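Local coordinates for SusD superfamily protein (Parabacteroides distasonis, PDB 3OTN) that is a putative outer-membrane protein of the SusD family, probably binding carbohydrate or a related nutrient at the cell surface, at residues G53-E58 with G283-T288. Numbering follows the deposited sequence.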
loop_
_atom_site.group_PDB
_atom_site.type_symbol
_atom_site.label_atom_id
_atom_site.label_comp_id
_atom_site.label_asym_id
_atom_site.label_seq_id
_atom_site.Cartn_x
_atom_site.Cartn_y
_atom_site.Cartn_z
ATOM N N GLY A 53 14.586 -4.715 -2.289
ATOM C CA GLY A 53 15.877 -5.109 -1.752
ATOM C C GLY A 53 16.008 -5.026 -0.233
ATOM O O GLY A 53 17.104 -5.249 0.315
ATOM N N LYS A 54 14.895 -4.744 0.453
ATOM C CA LYS A 54 14.853 -4.625 1.910
ATOM C C LYS A 54 14.095 -5.771 2.598
ATOM O O LYS A 54 13.902 -5.739 3.819
ATOM C CB LYS A 54 14.156 -3.332 2.335
ATOM C CG LYS A 54 14.518 -2.078 1.598
ATOM C CD LYS A 54 15.911 -1.661 1.755
ATOM C CE LYS A 54 16.095 -0.222 1.251
ATOM N NZ LYS A 54 17.505 -0.055 0.786
ATOM N N ALA A 55 13.680 -6.766 1.827
ATOM C CA ALA A 55 12.981 -7.925 2.361
ATOM C C ALA A 55 13.450 -9.169 1.640
ATOM O O ALA A 55 13.760 -9.133 0.443
ATOM C CB ALA A 55 11.469 -7.763 2.174
ATOM N N THR A 56 13.507 -10.266 2.380
ATOM C CA THR A 56 13.729 -11.598 1.833
ATOM C C THR A 56 12.613 -12.536 2.364
ATOM O O THR A 56 11.586 -12.077 2.925
ATOM C CB THR A 56 15.126 -12.116 2.217
ATOM O OG1 THR A 56 15.179 -12.292 3.635
ATOM C CG2 THR A 56 16.162 -11.087 1.847
ATOM N N SER A 57 12.802 -13.830 2.129
ATOM C CA SER A 57 11.859 -14.864 2.518
ATOM C C SER A 57 12.635 -16.024 3.106
ATOM O O SER A 57 13.755 -16.279 2.678
ATOM C CB SER A 57 11.080 -15.333 1.286
ATOM O OG SER A 57 10.123 -16.325 1.636
ATOM N N GLU A 58 12.077 -16.665 4.129
ATOM C CA GLU A 58 12.528 -17.996 4.582
ATOM C C GLU A 58 11.668 -19.118 3.916
ATOM O O GLU A 58 11.892 -20.295 4.162
ATOM C CB GLU A 58 12.357 -18.135 6.096
ATOM C CG GLU A 58 13.171 -17.225 6.907
ATOM C CD GLU A 58 12.872 -17.290 8.408
ATOM O OE1 GLU A 58 11.729 -17.570 8.840
ATOM O OE2 GLU A 58 13.809 -17.036 9.174
ATOM N N GLY A 283 6.869 -17.040 7.462
ATOM C CA GLY A 283 8.186 -16.462 7.267
ATOM C C GLY A 283 8.444 -15.982 5.844
ATOM O O GLY A 283 9.584 -16.046 5.401
ATOM N N SER A 284 7.409 -15.488 5.167
ATOM C CA SER A 284 7.479 -15.060 3.739
ATOM C C SER A 284 8.011 -13.640 3.506
ATOM O O SER A 284 8.320 -13.264 2.355
ATOM C CB SER A 284 6.085 -15.057 3.088
ATOM O OG SER A 284 5.426 -16.259 3.197
ATOM N N LEU A 285 8.009 -12.814 4.555
ATOM C CA LEU A 285 8.517 -11.446 4.468
ATOM C C LEU A 285 9.370 -11.145 5.699
ATOM O O LEU A 285 8.878 -11.051 6.834
ATOM C CB LEU A 285 7.393 -10.429 4.298
ATOM C CG LEU A 285 7.802 -9.053 3.742
ATOM C CD1 LEU A 285 8.381 -9.140 2.316
ATOM C CD2 LEU A 285 6.575 -8.131 3.748
ATOM N N ILE A 286 10.670 -11.079 5.454
ATOM C CA ILE A 286 11.678 -10.984 6.475
ATOM C C ILE A 286 12.473 -9.723 6.143
ATOM O O ILE A 286 12.901 -9.584 5.002
ATOM C CB ILE A 286 12.597 -12.220 6.374
ATOM C CG1 ILE A 286 11.777 -13.522 6.419
ATOM C CG2 ILE A 286 13.689 -12.211 7.501
ATOM C CD1 ILE A 286 10.947 -13.697 7.688
ATOM N N PRO A 287 12.702 -8.820 7.129
ATOM C CA PRO A 287 13.484 -7.627 6.816
ATOM C C PRO A 287 14.958 -7.986 6.670
ATOM O O PRO A 287 15.417 -8.943 7.284
ATOM C CB PRO A 287 13.262 -6.751 8.038
ATOM C CG PRO A 287 13.154 -7.748 9.184
ATOM C CD PRO A 287 12.522 -8.985 8.583
ATOM N N THR A 288 15.695 -7.227 5.868
ATOM C CA THR A 288 17.126 -7.442 5.784
ATOM C C THR A 288 17.798 -6.853 7.018
ATOM O O THR A 288 17.381 -5.817 7.544
ATOM C CB THR A 288 17.755 -6.827 4.537
ATOM O OG1 THR A 288 17.559 -5.408 4.554
ATOM C CG2 THR A 288 17.198 -7.430 3.299
HETATM O O HOH W 1 18.584 -4.267 2.254
HETATM O O HOH W 2 16.293 -10.867 5.311
#
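Lys54 O is gripped from two chain regions: Thr288 N reaches it at 3.1 Å from above the carbonyl plane, and the hydroxyl of Tyr420 is a second partner. Two residues on, Thr56 and Ile286 exchange a closed pair of backbone bonds. Thr56 N meets Ile286 O at 2.8 Å in the carbonyl plane, whereas Ile286 N comes to Thr56 O from above its plane. Together they make a minimal two-stranded antiparallel sheet, 55-56 against 286-287, with Thr56-Ile286 the hydrogen-bonded pair and Ala55-Pro287 the non-hydrogen-bonded one; it joins two sequence-distant parts of the SusD fold, and the Thr288 side chain caps the following helix 289-292 through Phe291. Beyond the strands, Glu58 N closes on Gly283 O at 2.9 Å. On the face of Thr56 and Ile286, CG1 of Ile286 lies anti to its own carbonyl carbon (chi1 -54°), 4.0 Å from Glu58 CG, and CD1 continues to 4.1 Å from Glu58 CD, the two side chains crossing at about a right angle. Ile286 also packs on Tyr335 of strand 334-336, whose OH, with Ser271 N, holds the Glu58 carboxylate. An alanine here would probably open a gap beside Glu58 CG and Tyr335, leaving the Glu58 chain freer to turn. On the face of Ala55, Leu285 CD1 presses against Ala55 CB at a tight 3.4 Å. A water joins Thr56 OG1 to Pro287 O; another donates to Gly53 O and accepts from Thr288 OG1, while Thr288 CG2 rests 3.6 Å from Lys54 C.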